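Local coordinates for phosphotriesterase family protein (Listeria monocytogenes serotype 4b str. H7858, PDB 3PNZ) that probably hydrolyses phosphorylated sugar lactones as a zinc-dependent lactonase of the amidohydrolase fold, at residues V26-Y31 with D39-D44; F263-L268 with V314-V319. One frame throughout, in Å; residues are numbered along the deposited sequence.

Contact 1: residues V26-Y31 with D39-D44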
loop_
_atom_site.group_PDB
_atom_site.type_symbol
_atom_site.label_atom_id
_atom_site.label_comp_id
_atom_site.label_asym_id
_atom_site.label_seq_id
_atom_site.Cartn_x
_atom_site.Cartn_y
_atom_site.Cartn_z
ATOM N N VAL A 26 9.854 -7.542 -2.711
ATOM C CA VAL A 26 10.884 -8.308 -2.020
ATOM C C VAL A 26 10.866 -7.897 -0.560
ATOM O O VAL A 26 11.100 -6.730 -0.230
ATOM C CB VAL A 26 12.299 -8.038 -2.599
ATOM C CG1 VAL A 26 13.333 -8.940 -1.924
ATOM C CG2 VAL A 26 12.308 -8.253 -4.102
ATOM N N CYS A 27 10.573 -8.845 0.324
ATOM C CA CYS A 27 10.477 -8.516 1.737
ATOM C C CYS A 27 10.627 -9.751 2.606
ATOM O O CYS A 27 10.209 -10.846 2.227
ATOM C CB CYS A 27 9.156 -7.800 2.043
ATOM S SG CYS A 27 7.678 -8.664 1.453
ATOM N N VAL A 28 11.222 -9.561 3.777
ATOM C CA VAL A 28 11.457 -10.650 4.719
ATOM C C VAL A 28 11.049 -10.189 6.120
ATOM O O VAL A 28 11.895 -9.897 6.962
ATOM C CB VAL A 28 12.938 -11.086 4.701
ATOM C CG1 VAL A 28 13.140 -12.365 5.532
ATOM C CG2 VAL A 28 13.407 -11.294 3.276
ATOM N N PRO A 29 9.731 -10.099 6.366
ATOM C CA PRO A 29 9.169 -9.603 7.627
ATOM C C PRO A 29 9.757 -10.339 8.829
ATOM O O PRO A 29 9.671 -11.563 8.875
ATOM C CB PRO A 29 7.677 -9.942 7.512
ATOM C CG PRO A 29 7.413 -10.139 6.074
ATOM C CD PRO A 29 8.700 -10.501 5.393
ATOM N N ALA A 30 10.343 -9.614 9.775
ATOM C CA ALA A 30 10.995 -10.252 10.915
ATOM C C ALA A 30 10.028 -11.145 11.677
ATOM O O ALA A 30 10.336 -12.294 11.987
ATOM C CB ALA A 30 11.582 -9.205 11.845
ATOM N N TYR A 31 8.855 -10.604 11.978
ATOM C CA TYR A 31 7.852 -11.333 12.740
ATOM C C TYR A 31 7.566 -12.710 12.135
ATOM O O TYR A 31 7.464 -13.705 12.856
ATOM C CB TYR A 31 6.571 -10.506 12.849
ATOM C CG TYR A 31 5.456 -11.226 13.557
ATOM C CD1 TYR A 31 5.269 -11.081 14.924
ATOM C CD2 TYR A 31 4.602 -12.071 12.861
ATOM C CE1 TYR A 31 4.250 -11.745 15.577
ATOM C CE2 TYR A 31 3.587 -12.737 13.505
ATOM C CZ TYR A 31 3.414 -12.574 14.861
ATOM O OH TYR A 31 2.394 -13.238 15.505
ATOM N N ASP A 39 6.154 -18.851 3.620
ATOM C CA ASP A 39 5.335 -18.386 2.502
ATOM C C ASP A 39 5.193 -16.860 2.494
ATOM O O ASP A 39 4.901 -16.269 1.456
ATOM C CB ASP A 39 3.950 -19.046 2.530
ATOM C CG ASP A 39 3.189 -18.867 1.227
ATOM O OD1 ASP A 39 3.823 -18.836 0.146
ATOM O OD2 ASP A 39 1.941 -18.781 1.282
ATOM N N LEU A 40 5.409 -16.229 3.643
ATOM C CA LEU A 40 5.283 -14.773 3.748
ATOM C C LEU A 40 6.618 -14.061 3.570
ATOM O O LEU A 40 6.726 -12.862 3.814
ATOM C CB LEU A 40 4.662 -14.387 5.086
ATOM C CG LEU A 40 3.153 -14.647 5.173
ATOM C CD1 LEU A 40 2.706 -14.669 6.626
ATOM C CD2 LEU A 40 2.382 -13.586 4.375
ATOM N N LEU A 41 7.632 -14.804 3.144
ATOM C CA LEU A 41 8.919 -14.199 2.833
ATOM C C LEU A 41 9.131 -14.167 1.322
ATOM O O LEU A 41 9.293 -15.208 0.682
ATOM C CB LEU A 41 10.055 -14.964 3.515
ATOM C CG LEU A 41 9.848 -15.353 4.979
ATOM C CD1 LEU A 41 11.078 -16.100 5.504
ATOM C CD2 LEU A 41 9.533 -14.150 5.850
ATOM N N LEU A 42 9.110 -12.970 0.740
ATOM C CA LEU A 42 9.418 -12.824 -0.673
ATOM C C LEU A 42 10.917 -12.566 -0.773
ATOM O O LEU A 42 11.358 -11.422 -0.837
ATOM C CB LEU A 42 8.624 -11.671 -1.290
ATOM C CG LEU A 42 7.105 -11.881 -1.314
ATOM C CD1 LEU A 42 6.377 -10.662 -1.886
ATOM C CD2 LEU A 42 6.765 -13.129 -2.113
ATOM N N ASP A 43 11.694 -13.643 -0.774
ATOM C CA ASP A 43 13.119 -13.542 -0.486
ATOM C C ASP A 43 14.026 -13.920 -1.651
ATOM O O ASP A 43 15.186 -14.273 -1.437
ATOM C CB ASP A 43 13.448 -14.401 0.737
ATOM C CG ASP A 43 13.047 -15.856 0.553
ATOM O OD1 ASP A 43 12.549 -16.217 -0.539
ATOM O OD2 ASP A 43 13.242 -16.643 1.501
ATOM N N ASP A 44 13.506 -13.838 -2.873
ATOM C CA ASP A 44 14.304 -14.118 -4.068
ATOM C C ASP A 44 14.129 -13.033 -5.127
ATOM O O ASP A 44 13.141 -13.017 -5.859
ATOM C CB ASP A 44 13.945 -15.486 -4.656
ATOM C CG ASP A 44 14.907 -15.929 -5.750
ATOM O OD1 ASP A 44 15.252 -15.114 -6.637
ATOM O OD2 ASP A 44 15.320 -17.107 -5.720
#
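Leu42 O takes a hydrogen bond from Cys27 N at 2.9 Å, with an N-H...O angle of 143°. The same oxygen also receives a CA-H...O contact from Val26, whose CG1 methyl stands 3.4 Å from Leu42 O. That methyl is anti to the backbone N (chi1 -176°), beside Val26's own carbonyl carbon, on the side where Leu42 O lies. In return Leu42 N reaches Cys27 O at 2.8 Å, a weak bond because its N-H...O angle is only 127°. Side-chain packing flanks this backbone pair. Cys27 SG rests 4.1 Å from Leu42 CD1, while Leu41 CD2 meets both Val28 CG1 and, at 3.8 Å, Pro29 CD. The other methyl of Val28, CG2, packs on Asp43 CB at 4.0 Å. Beyond the two segments, Leu42 also touches Tyr279 and Tyr282, and Lys276 NZ bonds Leu41 O. Reciprocal N-H...O bonds between Cys27 and Leu42 define an isolated antiparallel bridge, a hydrogen-bonded pair that closes the excursion through helix 30-33. It lies in the long connection between strand 19-23 and helix 45-57 of the TIM barrel; the end of that strand supplies the zinc ligands His22 and, just beyond it, His24.

Contact 2: residues F263-L268 with V314-V319; sequences FEDQIL and VKKFFV
Lys316 NZ is held between two carboxylates, 2.7 Å from Glu264 OE2 and 2.8 Å from Asp265 OD1, and the three residues form a salt-bridge network. The two acceptors are used differently. Glu264 OE2 is met on its anti side, with the ammonium 21° out of the carboxylate plane, whereas Asp265 OD1 offers its syn lone pair. Lys316 reaches them with its chain stretched out past CG, and its CD and CE methylenes also pass close to both acceptor oxygens. Glu264 has CG between the backbone N and the carbonyl carbon (chi1 70°), then continues extended, which carries OE2 to the ammonium. Asp265 starts out pointing away from the helix, yet its carboxylate end turns back far enough to bond. Sharing one ammonium should ease the repulsion between these neighbouring acids.

This is the packing of a (beta/alpha)8 barrel of the amidohydrolase type: the turn leading into strand 267-269, and the start of that strand, lie against helix 310-325 on the outside.

Beside the ionic group, the Ile267 and Phe317 side chains run alongside each other in the same direction. Ile267 CG2 sits over one face of the ring, 3.9 Å from its centroid and displaced toward the rim, a CH-pi contact. Ile267 CB comes to 3.7 Å from Phe317 CE1, and Ile267 CD1 extends the apposition toward CZ. Near the ring plane, Glu264 O faces the edge, 3.8 Å from Phe317 CE1. Ile255 and Phe299 add to the packing round the phenyl group. Asn321 ND2, one turn further along the helix, donates to both Glu264 O and Ile267 O, while Arg324 NH2 bonds Asp265 O.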
loop_
_atom_site.group_PDB
_atom_site.type_symbol
_atom_site.label_atom_id
_atom_site.label_comp_id
_atom_site.label_asym_id
_atom_site.label_seq_id
_atom_site.Cartn_x
_atom_site.Cartn_y
_atom_site.Cartn_z
ATOM N N PHE A 263 -18.808 7.660 -6.469
ATOM C CA PHE A 263 -17.468 7.671 -5.896
ATOM C C PHE A 263 -16.409 7.000 -6.766
ATOM O O PHE A 263 -15.360 6.596 -6.267
ATOM C CB PHE A 263 -17.498 7.018 -4.501
ATOM C CG PHE A 263 -18.414 7.708 -3.535
ATOM C CD1 PHE A 263 -18.091 8.958 -3.026
ATOM C CD2 PHE A 263 -19.602 7.112 -3.128
ATOM C CE1 PHE A 263 -18.937 9.608 -2.127
ATOM C CE2 PHE A 263 -20.446 7.755 -2.230
ATOM C CZ PHE A 263 -20.116 9.000 -1.729
ATOM N N GLU A 264 -16.653 6.898 -8.069
ATOM C CA GLU A 264 -15.722 6.171 -8.928
ATOM C C GLU A 264 -14.301 6.742 -8.908
ATOM O O GLU A 264 -13.339 6.017 -9.152
ATOM C CB GLU A 264 -16.243 6.090 -10.365
ATOM C CG GLU A 264 -16.239 7.419 -11.111
ATOM C CD GLU A 264 -17.111 7.362 -12.350
ATOM O OE1 GLU A 264 -18.272 6.913 -12.236
ATOM O OE2 GLU A 264 -16.636 7.753 -13.438
ATOM N N ASP A 265 -14.166 8.033 -8.621
ATOM C CA ASP A 265 -12.860 8.683 -8.665
ATOM C C ASP A 265 -12.006 8.363 -7.435
ATOM O O ASP A 265 -10.860 8.806 -7.325
ATOM C CB ASP A 265 -13.032 10.198 -8.768
ATOM C CG ASP A 265 -13.622 10.640 -10.095
ATOM O OD1 ASP A 265 -13.548 9.876 -11.077
ATOM O OD2 ASP A 265 -14.152 11.773 -10.149
ATOM N N GLN A 266 -12.570 7.608 -6.493
ATOM C CA GLN A 266 -11.862 7.319 -5.247
ATOM C C GLN A 266 -11.403 5.869 -5.134
ATOM O O GLN A 266 -10.757 5.498 -4.149
ATOM C CB GLN A 266 -12.727 7.694 -4.039
ATOM C CG GLN A 266 -12.830 9.201 -3.839
ATOM C CD GLN A 266 -14.012 9.602 -2.977
ATOM O OE1 GLN A 266 -14.926 10.285 -3.442
ATOM N NE2 GLN A 266 -14.001 9.184 -1.713
ATOM N N ILE A 267 -11.727 5.062 -6.139
ATOM C CA ILE A 267 -11.421 3.624 -6.101
ATOM C C ILE A 267 -10.015 3.285 -6.616
ATOM O O ILE A 267 -9.607 3.715 -7.702
ATOM C CB ILE A 267 -12.491 2.820 -6.857
ATOM C CG1 ILE A 267 -13.844 3.010 -6.163
ATOM C CG2 ILE A 267 -12.095 1.332 -6.936
ATOM C CD1 ILE A 267 -15.018 2.553 -6.966
ATOM N N LEU A 268 -9.267 2.528 -5.817
ATOM C CA LEU A 268 -7.962 2.011 -6.227
ATOM C C LEU A 268 -8.018 0.496 -6.171
ATOM O O LEU A 268 -8.811 -0.063 -5.414
ATOM C CB LEU A 268 -6.865 2.499 -5.284
ATOM C CG LEU A 268 -6.680 4.009 -5.140
ATOM C CD1 LEU A 268 -5.674 4.309 -4.032
ATOM C CD2 LEU A 268 -6.250 4.599 -6.480
ATOM N N VAL A 314 -11.988 1.208 -15.626
ATOM C CA VAL A 314 -10.649 0.642 -15.534
ATOM C C VAL A 314 -9.589 1.731 -15.677
ATOM O O VAL A 314 -8.584 1.737 -14.963
ATOM C CB VAL A 314 -10.424 -0.482 -16.565
ATOM C CG1 VAL A 314 -8.931 -0.771 -16.722
ATOM C CG2 VAL A 314 -11.196 -1.739 -16.138
ATOM N N LYS A 315 -9.818 2.671 -16.589
ATOM C CA LYS A 315 -8.885 3.779 -16.739
ATOM C C LYS A 315 -8.799 4.606 -15.452
ATOM O O LYS A 315 -7.714 5.023 -15.054
ATOM C CB LYS A 315 -9.276 4.664 -17.922
ATOM C CG LYS A 315 -8.244 5.730 -18.244
ATOM C CD LYS A 315 -8.813 6.784 -19.178
ATOM C CE LYS A 315 -7.971 8.057 -19.131
ATOM N NZ LYS A 315 -6.528 7.757 -19.352
ATOM N N LYS A 316 -9.936 4.830 -14.799
ATOM C CA LYS A 316 -9.925 5.531 -13.521
ATOM C C LYS A 316 -9.213 4.734 -12.432
ATOM O O LYS A 316 -8.334 5.271 -11.761
ATOM C CB LYS A 316 -11.339 5.921 -13.085
ATOM C CG LYS A 316 -11.959 6.946 -14.023
ATOM C CD LYS A 316 -13.216 7.558 -13.477
ATOM C CE LYS A 316 -13.520 8.868 -14.215
ATOM N NZ LYS A 316 -14.683 9.548 -13.617
ATOM N N PHE A 317 -9.562 3.455 -12.264
ATOM C CA PHE A 317 -9.002 2.691 -11.150
ATOM C C PHE A 317 -7.479 2.549 -11.233
ATOM O O PHE A 317 -6.798 2.566 -10.207
ATOM C CB PHE A 317 -9.627 1.287 -11.029
ATOM C CG PHE A 317 -11.125 1.289 -10.890
ATOM C CD1 PHE A 317 -11.808 2.446 -10.543
ATOM C CD2 PHE A 317 -11.849 0.129 -11.117
ATOM C CE1 PHE A 317 -13.186 2.444 -10.424
ATOM C CE2 PHE A 317 -13.231 0.119 -10.991
ATOM C CZ PHE A 317 -13.897 1.273 -10.650
ATOM N N PHE A 318 -6.948 2.384 -12.444
ATOM C CA PHE A 318 -5.524 2.083 -12.595
ATOM C C PHE A 318 -4.684 3.230 -13.132
ATOM O O PHE A 318 -3.457 3.151 -13.096
ATOM C CB PHE A 318 -5.318 0.852 -13.484
ATOM C CG PHE A 318 -5.935 -0.400 -12.931
ATOM C CD1 PHE A 318 -5.267 -1.144 -11.967
ATOM C CD2 PHE A 318 -7.180 -0.822 -13.362
ATOM C CE1 PHE A 318 -5.826 -2.304 -11.447
ATOM C CE2 PHE A 318 -7.746 -1.975 -12.840
ATOM C CZ PHE A 318 -7.066 -2.711 -11.882
ATOM N N VAL A 319 -5.327 4.275 -13.645
ATOM C CA VAL A 319 -4.567 5.409 -14.177
ATOM C C VAL A 319 -4.944 6.732 -13.516
ATOM O O VAL A 319 -4.132 7.316 -12.810
ATOM C CB VAL A 319 -4.705 5.549 -15.708
ATOM C CG1 VAL A 319 -3.862 6.734 -16.197
ATOM C CG2 VAL A 319 -4.287 4.265 -16.406
#

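Contact 1 and contact 2 fall on opposite sides of the chain's centre, their own centres 30 Å apart and their nearest atoms about 18 Å apart, so neither touches the other. Their relation to the metal site differs. At 26-31 with 39-44, the Cys27 side chain is about 8 Å from a zinc ion and that of Leu40 about 5 Å from a bound phosphate, which may mark a pocket. At 263-268 with 314-319, the Leu268 side chain is about 13 Å from a zinc ion. The second contact nevertheless involves strand 267-269, soon followed in sequence by the zinc ligand Asp272.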